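Beta-N-acetylglucosaminidase (Thermotoga maritima, PDB 3WO8) probably hydrolyses terminal non-reducing N-acetyl-D-hexosamine residues in N-acetyl-beta-D-hexosaminides, as a dimeric glycoside hydrolase family 3 enzyme with a TIM barrel. Local coordinates at residues F27-E30 / I35-Y38; K52-M57 / T460-I465; L93-G96 / V102-R105; F267-I272 / Y296-K301. All blocks are in the same frame, centred on the assembly; numbering follows the deposited sequence.

Interaction 1: F27-E30 / I35-Y38; sequences FNEE and IRKY
E29 and R36, seven residues and two turns apart on helix 29-37, join their charged ends in a salt bridge of 3.3 Å between E29 OE2 and R36 NH2. OE2 reaches the guanidinium at its edge, close to its plane, while the carboxylate itself is turned 37° from that plane, an approach in which one oxygen meets one nitrogen. The glutamate sets out with CG anti to the backbone N (chi1 -161°) and then bends at chi2; the arginine bends at chi3 (-101°), which brings the two ends together although neither CB points at the other segment.

A water supplies the second link. It donates to E29 OE2 at 2.8 Å and accepts from R36 NH2 at 2.8 Å, also at the guanidinium edge, and thus bridges the same two atoms that form the ion pair. Both side chains are exposed, so solvent probably weakens the attraction.

A capping bond from V31 N to N28 OD1, at the N-cap position, marks the start of the helix; N28 ND2 also bonds to D26 OD2.

On the apolar side, F27 and I35 both pack on F59 of helix 53-66. The contact is an i to i+7 surface salt bridge along the helix of the first beta-alpha-beta unit of the TIM barrel, between strands 20-24 and 42-45.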
loop_
_atom_site.group_PDB
_atom_site.type_symbol
_atom_site.label_atom_id
_atom_site.label_comp_id
_atom_site.label_asym_id
_atom_site.label_seq_id
_atom_site.Cartn_x
_atom_site.Cartn_y
_atom_site.Cartn_z
ATOM N N PHE B 27 -12.786 10.532 10.960
ATOM C CA PHE B 27 -14.041 10.509 10.236
ATOM C C PHE B 27 -15.195 10.010 11.149
ATOM O O PHE B 27 -15.157 8.909 11.746
ATOM C CB PHE B 27 -13.895 9.692 8.951
ATOM C CG PHE B 27 -15.148 9.665 8.111
ATOM C CD1 PHE B 27 -15.514 10.757 7.352
ATOM C CD2 PHE B 27 -15.954 8.568 8.089
ATOM C CE1 PHE B 27 -16.677 10.742 6.599
ATOM C CE2 PHE B 27 -17.106 8.548 7.329
ATOM C CZ PHE B 27 -17.473 9.639 6.594
ATOM N N ASN B 28 -16.204 10.858 11.279
ATOM C CA ASN B 28 -17.251 10.632 12.242
ATOM C C ASN B 28 -18.386 11.599 12.000
ATOM O O ASN B 28 -18.327 12.395 11.071
ATOM C CB ASN B 28 -16.697 10.873 13.623
ATOM C CG ASN B 28 -15.954 12.165 13.705
ATOM O OD1 ASN B 28 -16.408 13.180 13.212
ATOM N ND2 ASN B 28 -14.782 12.124 14.290
ATOM N N GLU B 29 -19.399 11.562 12.868
ATOM C CA GLU B 29 -20.606 12.336 12.645
ATOM C C GLU B 29 -20.334 13.847 12.606
ATOM O O GLU B 29 -21.004 14.584 11.888
ATOM C CB GLU B 29 -21.666 11.959 13.684
ATOM C CG GLU B 29 -23.084 12.354 13.285
ATOM C CD GLU B 29 -23.543 11.699 11.995
ATOM O OE1 GLU B 29 -23.158 10.532 11.764
ATOM O OE2 GLU B 29 -24.286 12.343 11.217
ATOM N N GLU B 30 -19.338 14.311 13.349
ATOM C CA GLU B 30 -19.006 15.738 13.345
ATOM C C GLU B 30 -18.431 16.125 11.977
ATOM O O GLU B 30 -18.853 17.112 11.373
ATOM C CB GLU B 30 -18.014 16.062 14.475
ATOM C CG GLU B 30 -17.625 17.540 14.625
ATOM C CD GLU B 30 -16.583 17.763 15.719
ATOM O OE1 GLU B 30 -16.562 16.971 16.664
ATOM O OE2 GLU B 30 -15.781 18.709 15.656
ATOM N N ILE B 35 -19.099 18.985 6.831
ATOM C CA ILE B 35 -18.945 18.886 5.377
ATOM C C ILE B 35 -20.261 19.180 4.683
ATOM O O ILE B 35 -20.288 19.944 3.708
ATOM C CB ILE B 35 -18.288 17.542 4.936
ATOM C CG1 ILE B 35 -16.774 17.608 5.200
ATOM C CG2 ILE B 35 -18.501 17.258 3.454
ATOM C CD1 ILE B 35 -16.090 16.263 5.303
ATOM N N ARG B 36 -21.346 18.615 5.184
ATOM C CA ARG B 36 -22.659 18.907 4.601
ATOM C C ARG B 36 -23.058 20.376 4.821
ATOM O O ARG B 36 -23.592 21.008 3.910
ATOM C CB ARG B 36 -23.734 18.008 5.185
ATOM C CG ARG B 36 -23.436 16.528 5.028
ATOM C CD ARG B 36 -24.639 15.632 5.266
ATOM N NE ARG B 36 -24.611 15.012 6.604
ATOM C CZ ARG B 36 -24.703 13.707 6.848
ATOM N NH1 ARG B 36 -24.832 12.827 5.859
ATOM N NH2 ARG B 36 -24.675 13.272 8.096
ATOM N N LYS B 37 -22.770 20.918 6.009
ATOM C CA LYS B 37 -23.223 22.269 6.368
ATOM C C LYS B 37 -22.546 23.330 5.532
ATOM O O LYS B 37 -23.194 24.039 4.805
ATOM C CB LYS B 37 -22.994 22.581 7.850
ATOM C CG LYS B 37 -23.864 23.725 8.360
ATOM C CD LYS B 37 -23.191 24.497 9.488
ATOM C CE LYS B 37 -24.208 25.104 10.453
ATOM N NZ LYS B 37 -23.742 25.010 11.869
ATOM N N TYR B 38 -21.235 23.427 5.654
ATOM C CA TYR B 38 -20.428 24.282 4.793
ATOM C C TYR B 38 -20.006 23.262 3.778
ATOM O O TYR B 38 -20.113 22.063 4.038
ATOM C CB TYR B 38 -19.225 24.825 5.539
ATOM C CG TYR B 38 -19.522 25.250 6.967
ATOM C CD1 TYR B 38 -19.418 24.350 8.017
ATOM C CD2 TYR B 38 -19.920 26.553 7.268
ATOM C CE1 TYR B 38 -19.689 24.730 9.323
ATOM C CE2 TYR B 38 -20.193 26.938 8.577
ATOM C CZ TYR B 38 -20.067 26.025 9.604
ATOM O OH TYR B 38 -20.297 26.371 10.917
HETATM O O HOH W 1 -25.372 10.778 9.100
#

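Interaction 2: K52-M57 / T460-I465; sequences KEYLLM and TKPISI
K52 O, gripped by L56 N at 3.1 Å and by a weak bond from L55 N, closes the first turn of helix 53-66, the turn from which Y54 meets P462 and I463. This is a domain interface: a helix of the TIM barrel packs against helix 462-471 of the C-terminal domain, each through its opening turn, some 400 residues apart in sequence. The backbones come very near, with Y54 CA and I463 CA 4.6 Å apart.

Y54 touches both P462 and I463. Its CG sits between the backbone N and the carbonyl carbon (chi1 67°), and CD2 is the ring atom nearest the proline. P462 CB comes to 3.4 Å from Y54 CD2, approaching the ring obliquely, and the two side chains cross at about a right angle. Lower on the same residue, Y54 CB lies 3.5 Å from I463 CA, a contact made at the level of the backbone. The hydroxyl end leads away from the proline, and Y54 OH accepts a weak hydrogen bond from R387 NE.

One turn on, M57 adds a looser touch of 4.3 Å between its SD and I463 CG1. P462 is also covered by helix 374-385, through D377, Q380 and I384. Nearby, K461 NZ bonds to G78 O of the second subunit, so the domain junction adjoins the dimer interface. I463 extends CG1 anti to its own N (chi1 -171°). Beyond it, I463 CD1 finishes 3.7 Å from Y54 O.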
loop_
_atom_site.group_PDB
_atom_site.type_symbol
_atom_site.label_atom_id
_atom_site.label_comp_id
_atom_site.label_asym_id
_atom_site.label_seq_id
_atom_site.Cartn_x
_atom_site.Cartn_y
_atom_site.Cartn_z
ATOM N N LYS B 52 -6.239 3.880 8.775
ATOM C CA LYS B 52 -7.324 2.976 9.135
ATOM C C LYS B 52 -8.141 2.791 7.861
ATOM O O LYS B 52 -9.131 3.470 7.572
ATOM C CB LYS B 52 -8.166 3.587 10.226
ATOM C CG LYS B 52 -7.492 3.747 11.562
ATOM C CD LYS B 52 -7.907 2.598 12.464
ATOM C CE LYS B 52 -6.815 2.149 13.431
ATOM N NZ LYS B 52 -6.241 3.342 14.099
ATOM N N GLU B 53 -7.712 1.865 7.060
ATOM C CA GLU B 53 -8.240 1.793 5.733
ATOM C C GLU B 53 -9.786 1.796 5.683
ATOM O O GLU B 53 -10.359 2.506 4.863
ATOM C CB GLU B 53 -7.619 0.606 5.045
ATOM C CG GLU B 53 -8.121 0.316 3.680
ATOM C CD GLU B 53 -7.187 -0.627 2.973
ATOM O OE1 GLU B 53 -6.744 -1.616 3.580
ATOM O OE2 GLU B 53 -6.857 -0.351 1.821
ATOM N N TYR B 54 -10.468 1.078 6.566
ATOM C CA TYR B 54 -11.915 1.051 6.459
ATOM C C TYR B 54 -12.485 2.461 6.655
ATOM O O TYR B 54 -13.450 2.812 6.007
ATOM C CB TYR B 54 -12.574 0.060 7.417
ATOM C CG TYR B 54 -12.421 0.464 8.838
ATOM C CD1 TYR B 54 -13.329 1.329 9.439
ATOM C CD2 TYR B 54 -11.346 0.017 9.587
ATOM C CE1 TYR B 54 -13.172 1.707 10.752
ATOM C CE2 TYR B 54 -11.169 0.384 10.897
ATOM C CZ TYR B 54 -12.073 1.233 11.475
ATOM O OH TYR B 54 -11.892 1.598 12.773
ATOM N N LEU B 55 -11.892 3.290 7.501
ATOM C CA LEU B 55 -12.323 4.695 7.538
ATOM C C LEU B 55 -12.053 5.408 6.220
ATOM O O LEU B 55 -12.903 6.081 5.697
ATOM C CB LEU B 55 -11.581 5.498 8.601
ATOM C CG LEU B 55 -12.074 5.594 10.028
ATOM C CD1 LEU B 55 -11.250 6.724 10.627
ATOM C CD2 LEU B 55 -13.593 5.855 10.121
ATOM N N LEU B 56 -10.826 5.300 5.724
ATOM C CA LEU B 56 -10.501 5.888 4.446
ATOM C C LEU B 56 -11.554 5.537 3.420
ATOM O O LEU B 56 -11.989 6.381 2.662
ATOM C CB LEU B 56 -9.138 5.425 3.940
ATOM C CG LEU B 56 -8.840 6.040 2.583
ATOM C CD1 LEU B 56 -8.885 7.573 2.655
ATOM C CD2 LEU B 56 -7.526 5.551 2.068
ATOM N N MET B 57 -11.987 4.286 3.426
ATOM C CA MET B 57 -13.010 3.865 2.491
ATOM C C MET B 57 -14.355 4.539 2.724
ATOM O O MET B 57 -15.003 5.005 1.796
ATOM C CB MET B 57 -13.159 2.337 2.498
ATOM C CG MET B 57 -11.965 1.592 1.884
ATOM S SD MET B 57 -11.957 -0.169 2.284
ATOM C CE MET B 57 -10.461 -0.569 1.361
ATOM N N THR B 460 -14.500 -11.045 7.511
ATOM C CA THR B 460 -13.938 -10.643 8.768
ATOM C C THR B 460 -13.335 -9.250 8.684
ATOM O O THR B 460 -12.924 -8.715 9.696
ATOM C CB THR B 460 -12.809 -11.583 9.147
ATOM O OG1 THR B 460 -11.836 -11.579 8.104
ATOM C CG2 THR B 460 -13.362 -13.015 9.347
ATOM N N LYS B 461 -13.321 -8.651 7.493
ATOM C CA LYS B 461 -12.665 -7.382 7.312
ATOM C C LYS B 461 -13.270 -6.229 8.120
ATOM O O LYS B 461 -14.472 -6.143 8.339
ATOM C CB LYS B 461 -12.521 -6.984 5.819
ATOM C CG LYS B 461 -11.863 -8.006 4.873
ATOM C CD LYS B 461 -10.568 -8.651 5.334
ATOM C CE LYS B 461 -9.347 -8.024 4.688
ATOM N NZ LYS B 461 -8.179 -8.742 5.256
ATOM N N PRO B 462 -12.402 -5.356 8.611
ATOM C CA PRO B 462 -12.913 -4.270 9.362
ATOM C C PRO B 462 -14.070 -3.571 8.693
ATOM O O PRO B 462 -15.091 -3.337 9.341
ATOM C CB PRO B 462 -11.700 -3.363 9.483
ATOM C CG PRO B 462 -10.631 -4.367 9.757
ATOM C CD PRO B 462 -10.955 -5.524 8.832
ATOM N N ILE B 463 -13.926 -3.258 7.412
ATOM C CA ILE B 463 -14.916 -2.427 6.719
ATOM C C ILE B 463 -16.318 -3.036 6.807
ATOM O O ILE B 463 -17.317 -2.350 6.996
ATOM C CB ILE B 463 -14.512 -2.134 5.262
ATOM C CG1 ILE B 463 -15.442 -1.100 4.618
ATOM C CG2 ILE B 463 -14.558 -3.401 4.453
ATOM C CD1 ILE B 463 -15.830 0.067 5.500
ATOM N N SER B 464 -16.390 -4.345 6.743
ATOM C CA SER B 464 -17.701 -4.985 6.751
ATOM C C SER B 464 -18.356 -4.825 8.093
ATOM O O SER B 464 -19.500 -4.459 8.172
ATOM C CB SER B 464 -17.559 -6.445 6.354
ATOM O OG SER B 464 -16.863 -6.505 5.096
ATOM N N ILE B 465 -17.602 -5.074 9.154
ATOM C CA ILE B 465 -18.078 -4.889 10.541
ATOM C C ILE B 465 -18.431 -3.415 10.790
ATOM O O ILE B 465 -19.476 -3.122 11.339
ATOM C CB ILE B 465 -17.032 -5.397 11.572
ATOM C CG1 ILE B 465 -16.840 -6.892 11.401
ATOM C CG2 ILE B 465 -17.503 -5.158 12.983
ATOM C CD1 ILE B 465 -15.976 -7.568 12.429
#

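Interaction 3: L93-G96 / V102-R105; sequences LAFG and VTYR
F95 and V102 meet ring edge to methyl: V102 CG2 lies near the plane of the phenyl ring, 3.5 Å from F95 CD1 and just as far from F95 CE1, so it straddles one bond of the rim. T103 OG1 approaches the same CD1 corner obliquely, 3.3 Å from F95 CD1 and 3.6 Å from F95 CB. A backbone atom completes the grip, V102 O standing 3.6 Å from F95 CE1. The contact involves no hydrogen bond across the segments; a single aromatic ring is wedged against two consecutive residues of a helix.

T103 directs OG1 anti to its carbonyl carbon (chi1 -71°), which puts the oxygen near the phenyl. F95 CA and T103 CA are the nearest pair of backbones, 6.4 Å apart.

Further out, F95 touches S89 and P90 of its own chain and V339 of the second subunit. T103 packs on H153 and A157 of helix 147-164, and R105 makes a cation-pi contact with F335 of the second subunit.

The short helix 92-96 thus packs against the start of helix 100-117 across a brief turn, the two segments running roughly at right angles. Both belong to the connection from strand 70-72 to strand 121-122 of the barrel, with helix 147-164 flanking the longer one and the partner subunit beside them.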
loop_
_atom_site.group_PDB
_atom_site.type_symbol
_atom_site.label_atom_id
_atom_site.label_comp_id
_atom_site.label_asym_id
_atom_site.label_seq_id
_atom_site.Cartn_x
_atom_site.Cartn_y
_atom_site.Cartn_z
ATOM N N LEU B 93 15.885 14.595 -2.422
ATOM C CA LEU B 93 17.329 14.839 -2.434
ATOM C C LEU B 93 18.040 13.691 -3.158
ATOM O O LEU B 93 18.843 13.897 -4.067
ATOM C CB LEU B 93 17.867 15.021 -1.020
ATOM C CG LEU B 93 19.290 15.579 -0.954
ATOM C CD1 LEU B 93 19.348 16.971 -1.574
ATOM C CD2 LEU B 93 19.850 15.604 0.469
ATOM N N ALA B 94 17.707 12.478 -2.782
ATOM C CA ALA B 94 18.160 11.314 -3.537
ATOM C C ALA B 94 17.837 11.412 -5.040
ATOM O O ALA B 94 18.678 11.181 -5.877
ATOM C CB ALA B 94 17.555 10.045 -2.943
ATOM N N PHE B 95 16.606 11.744 -5.358
ATOM C CA PHE B 95 16.174 11.822 -6.733
ATOM C C PHE B 95 16.881 12.936 -7.504
ATOM O O PHE B 95 17.004 12.868 -8.734
ATOM C CB PHE B 95 14.653 12.058 -6.795
ATOM C CG PHE B 95 13.843 10.799 -6.952
ATOM C CD1 PHE B 95 13.708 10.208 -8.177
ATOM C CD2 PHE B 95 13.203 10.232 -5.888
ATOM C CE1 PHE B 95 12.943 9.061 -8.347
ATOM C CE2 PHE B 95 12.431 9.100 -6.040
ATOM C CZ PHE B 95 12.306 8.508 -7.270
ATOM N N GLY B 96 17.295 13.972 -6.780
ATOM C CA GLY B 96 18.031 15.079 -7.349
ATOM C C GLY B 96 19.394 14.698 -7.913
ATOM O O GLY B 96 19.954 15.409 -8.735
ATOM N N VAL B 102 13.505 9.758 -13.988
ATOM C CA VAL B 102 13.085 8.814 -12.932
ATOM C C VAL B 102 12.069 9.482 -11.971
ATOM O O VAL B 102 11.153 8.824 -11.420
ATOM C CB VAL B 102 14.272 8.151 -12.171
ATOM C CG1 VAL B 102 15.313 7.598 -13.123
ATOM C CG2 VAL B 102 14.951 9.109 -11.243
ATOM N N THR B 103 12.239 10.794 -11.801
ATOM C CA THR B 103 11.374 11.585 -10.971
ATOM C C THR B 103 10.000 11.609 -11.602
ATOM O O THR B 103 8.981 11.386 -10.919
ATOM C CB THR B 103 11.939 13.005 -10.794
ATOM O OG1 THR B 103 13.107 12.963 -9.938
ATOM C CG2 THR B 103 10.883 13.941 -10.221
ATOM N N TYR B 104 9.990 11.867 -12.912
ATOM C CA TYR B 104 8.777 11.777 -13.713
ATOM C C TYR B 104 8.118 10.401 -13.456
ATOM O O TYR B 104 6.901 10.295 -13.236
ATOM C CB TYR B 104 9.082 11.966 -15.221
ATOM C CG TYR B 104 7.878 11.668 -16.104
ATOM C CD1 TYR B 104 6.874 12.616 -16.284
ATOM C CD2 TYR B 104 7.715 10.415 -16.717
ATOM C CE1 TYR B 104 5.744 12.342 -17.057
ATOM C CE2 TYR B 104 6.581 10.118 -17.488
ATOM C CZ TYR B 104 5.601 11.085 -17.661
ATOM O OH TYR B 104 4.483 10.825 -18.442
ATOM N N ARG B 105 8.960 9.370 -13.508
ATOM C CA ARG B 105 8.550 7.972 -13.406
ATOM C C ARG B 105 7.868 7.699 -12.081
ATOM O O ARG B 105 6.765 7.147 -12.061
ATOM C CB ARG B 105 9.787 7.070 -13.536
ATOM C CG ARG B 105 9.600 5.928 -14.505
ATOM C CD ARG B 105 9.497 4.545 -13.879
ATOM N NE ARG B 105 10.673 3.725 -14.182
ATOM C CZ ARG B 105 10.686 2.392 -14.169
ATOM N NH1 ARG B 105 11.804 1.752 -14.436
ATOM N NH2 ARG B 105 9.601 1.685 -13.855
#

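Interaction 4: F267-I272 / Y296-K301; sequences FSVEEI and YETLVK
Two outer helices of the TIM barrel, 269-279 and 292-304, meet where V269 and E270 receive T298. The first joins strand 253-257 to strand 283-286, and the second follows that last strand, so the contact links neighbouring helices of the barrel's outer layer.

T298 is the knuckle of the contact and uses both branches. Its OG1 lies 3.3 Å from V269 CG1, while its methyl CG2 comes 3.6 Å from E270 CA, close against the backbone of the facing helix. V269 CG1 runs anti to its own N (chi1 177°) and meets T298 CG2 as well, at 3.8 Å, so one valine methyl sits against both ends of the threonine fork. E270 takes part through CA and, more distantly, CB, 4.2 Å from T298 CG2. The hydroxyl is not left to the valine: OG1 is hydrogen-bonded to V294 O, one turn earlier in its own helix, and this bond fixes the rotation of the side chain.

The start of helix 269-279 is secured by a capping box. S268 OG, at the N-cap, accepts weak bonds from E271 N at 3.4 Å and from E270 N, and E271 OE2 answers by accepting from S268 N, although that bond is modelled very short and its length is doubtful.

V269 also touches Y295, and L299 packs on V273 and L277, extending the contact along both helices. These are neighbouring helices, following strands 253-257 and 283-286, packed side by side in the outer layer of a beta/alpha barrel.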
loop_
_atom_site.group_PDB
_atom_site.type_symbol
_atom_site.label_atom_id
_atom_site.label_comp_id
_atom_site.label_asym_id
_atom_site.label_seq_id
_atom_site.Cartn_x
_atom_site.Cartn_y
_atom_site.Cartn_z
ATOM N N PHE B 267 -1.435 37.600 13.373
ATOM C CA PHE B 267 -2.548 38.140 12.608
ATOM C C PHE B 267 -3.747 37.445 13.132
ATOM O O PHE B 267 -3.631 36.366 13.704
ATOM C CB PHE B 267 -2.395 37.860 11.081
ATOM C CG PHE B 267 -1.185 38.543 10.473
ATOM C CD1 PHE B 267 0.065 37.945 10.523
ATOM C CD2 PHE B 267 -1.281 39.827 9.946
ATOM C CE1 PHE B 267 1.193 38.600 10.039
ATOM C CE2 PHE B 267 -0.154 40.479 9.456
ATOM C CZ PHE B 267 1.089 39.868 9.502
ATOM N N SER B 268 -4.897 38.059 12.927
ATOM C CA SER B 268 -6.143 37.550 13.439
ATOM C C SER B 268 -6.886 36.939 12.287
ATOM O O SER B 268 -6.697 37.360 11.129
ATOM C CB SER B 268 -6.990 38.700 14.034
ATOM O OG SER B 268 -7.833 39.374 13.081
ATOM N N VAL B 269 -7.782 36.008 12.601
ATOM C CA VAL B 269 -8.597 35.374 11.567
ATOM C C VAL B 269 -9.079 36.367 10.509
ATOM O O VAL B 269 -8.978 36.116 9.307
ATOM C CB VAL B 269 -9.807 34.651 12.163
ATOM C CG1 VAL B 269 -10.673 34.059 11.061
ATOM C CG2 VAL B 269 -9.345 33.535 13.098
ATOM N N GLU B 270 -9.559 37.505 10.980
ATOM C CA GLU B 270 -10.153 38.555 10.134
ATOM C C GLU B 270 -9.136 39.135 9.154
ATOM O O GLU B 270 -9.396 39.216 7.962
ATOM C CB GLU B 270 -10.722 39.666 11.042
ATOM C CG GLU B 270 -11.786 40.565 10.430
ATOM C CD GLU B 270 -11.733 41.991 10.984
ATOM O OE1 GLU B 270 -10.711 42.676 10.743
ATOM O OE2 GLU B 270 -12.704 42.436 11.649
ATOM N N GLU B 271 -7.989 39.540 9.677
ATOM C CA GLU B 271 -6.886 39.989 8.856
ATOM C C GLU B 271 -6.465 38.866 7.895
ATOM O O GLU B 271 -6.177 39.109 6.726
ATOM C CB GLU B 271 -5.674 40.386 9.730
ATOM C CG GLU B 271 -5.855 41.571 10.700
ATOM C CD GLU B 271 -4.870 41.523 11.871
ATOM O OE1 GLU B 271 -4.079 42.472 12.075
ATOM O OE2 GLU B 271 -4.864 40.496 12.585
ATOM N N ILE B 272 -6.433 37.636 8.401
ATOM C CA ILE B 272 -5.954 36.489 7.647
ATOM C C ILE B 272 -6.814 36.262 6.408
ATOM O O ILE B 272 -6.314 36.314 5.291
ATOM C CB ILE B 272 -5.900 35.244 8.560
ATOM C CG1 ILE B 272 -4.618 35.286 9.413
ATOM C CG2 ILE B 272 -5.937 33.951 7.758
ATOM C CD1 ILE B 272 -4.476 34.168 10.439
ATOM N N TYR B 296 -15.243 30.463 8.450
ATOM C CA TYR B 296 -16.254 30.600 7.409
ATOM C C TYR B 296 -17.096 31.832 7.638
ATOM O O TYR B 296 -17.408 32.552 6.682
ATOM C CB TYR B 296 -17.153 29.382 7.342
ATOM C CG TYR B 296 -18.245 29.438 6.266
ATOM C CD1 TYR B 296 -19.471 30.108 6.479
ATOM C CD2 TYR B 296 -18.065 28.790 5.050
ATOM C CE1 TYR B 296 -20.468 30.119 5.492
ATOM C CE2 TYR B 296 -19.048 28.804 4.066
ATOM C CZ TYR B 296 -20.247 29.454 4.290
ATOM O OH TYR B 296 -21.199 29.429 3.299
ATOM N N GLU B 297 -17.490 32.052 8.892
ATOM C CA GLU B 297 -18.410 33.155 9.217
ATOM C C GLU B 297 -17.659 34.497 9.252
ATOM O O GLU B 297 -18.235 35.525 8.868
ATOM C CB GLU B 297 -19.256 32.874 10.465
ATOM C CG GLU B 297 -18.468 32.676 11.760
ATOM C CD GLU B 297 -19.200 31.838 12.828
ATOM O OE1 GLU B 297 -19.586 30.655 12.572
ATOM O OE2 GLU B 297 -19.363 32.378 13.950
ATOM N N THR B 298 -16.369 34.484 9.627
ATOM C CA THR B 298 -15.492 35.653 9.410
ATOM C C THR B 298 -15.594 36.162 7.980
ATOM O O THR B 298 -15.628 37.363 7.759
ATOM C CB THR B 298 -14.020 35.343 9.663
ATOM O OG1 THR B 298 -13.879 34.696 10.914
ATOM C CG2 THR B 298 -13.198 36.603 9.699
ATOM N N LEU B 299 -15.641 35.247 7.010
ATOM C CA LEU B 299 -15.662 35.622 5.591
ATOM C C LEU B 299 -16.997 36.215 5.183
ATOM O O LEU B 299 -17.048 37.243 4.491
ATOM C CB LEU B 299 -15.376 34.415 4.690
ATOM C CG LEU B 299 -15.484 34.680 3.176
ATOM C CD1 LEU B 299 -14.276 35.471 2.706
ATOM C CD2 LEU B 299 -15.598 33.395 2.379
ATOM N N VAL B 300 -18.069 35.548 5.594
ATOM C CA VAL B 300 -19.427 35.949 5.213
ATOM C C VAL B 300 -19.749 37.366 5.760
ATOM O O VAL B 300 -20.402 38.169 5.079
ATOM C CB VAL B 300 -20.479 34.851 5.609
ATOM C CG1 VAL B 300 -20.900 34.933 7.078
ATOM C CG2 VAL B 300 -21.698 34.894 4.692
ATOM N N LYS B 301 -19.246 37.663 6.967
ATOM C CA LYS B 301 -19.298 39.022 7.569
ATOM C C LYS B 301 -18.415 40.011 6.825
ATOM O O LYS B 301 -18.895 41.055 6.406
ATOM C CB LYS B 301 -18.927 39.018 9.071
ATOM C CG LYS B 301 -20.117 39.250 10.005
ATOM C CD LYS B 301 -21.172 38.138 9.914
ATOM C CE LYS B 301 -22.613 38.651 10.051
ATOM N NZ LYS B 301 -23.588 37.874 9.220
#

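Interactions 1, 3 and 4 belong to the TIM barrel, whereas interaction 2 ties its helix 53-66 to helix 462-471 of the C-terminal domain and closes a loop that encloses interactions 3 and 4. Interaction 1 comes first along the chain and touches two others: F27 packs on L55 of interaction 2, and Y38 meets Y296 of interaction 4, the helices after the first and the eighth strand being neighbours in the closed barrel. Centres of interactions 1 and 2 are 19 Å apart, those of 1 and 4 21 Å, and those of 1 and 3 about 38 Å, across the chain's centre. Interactions 2 and 3 both reach the second subunit, so the dimer interface borders both barrel and domain junction.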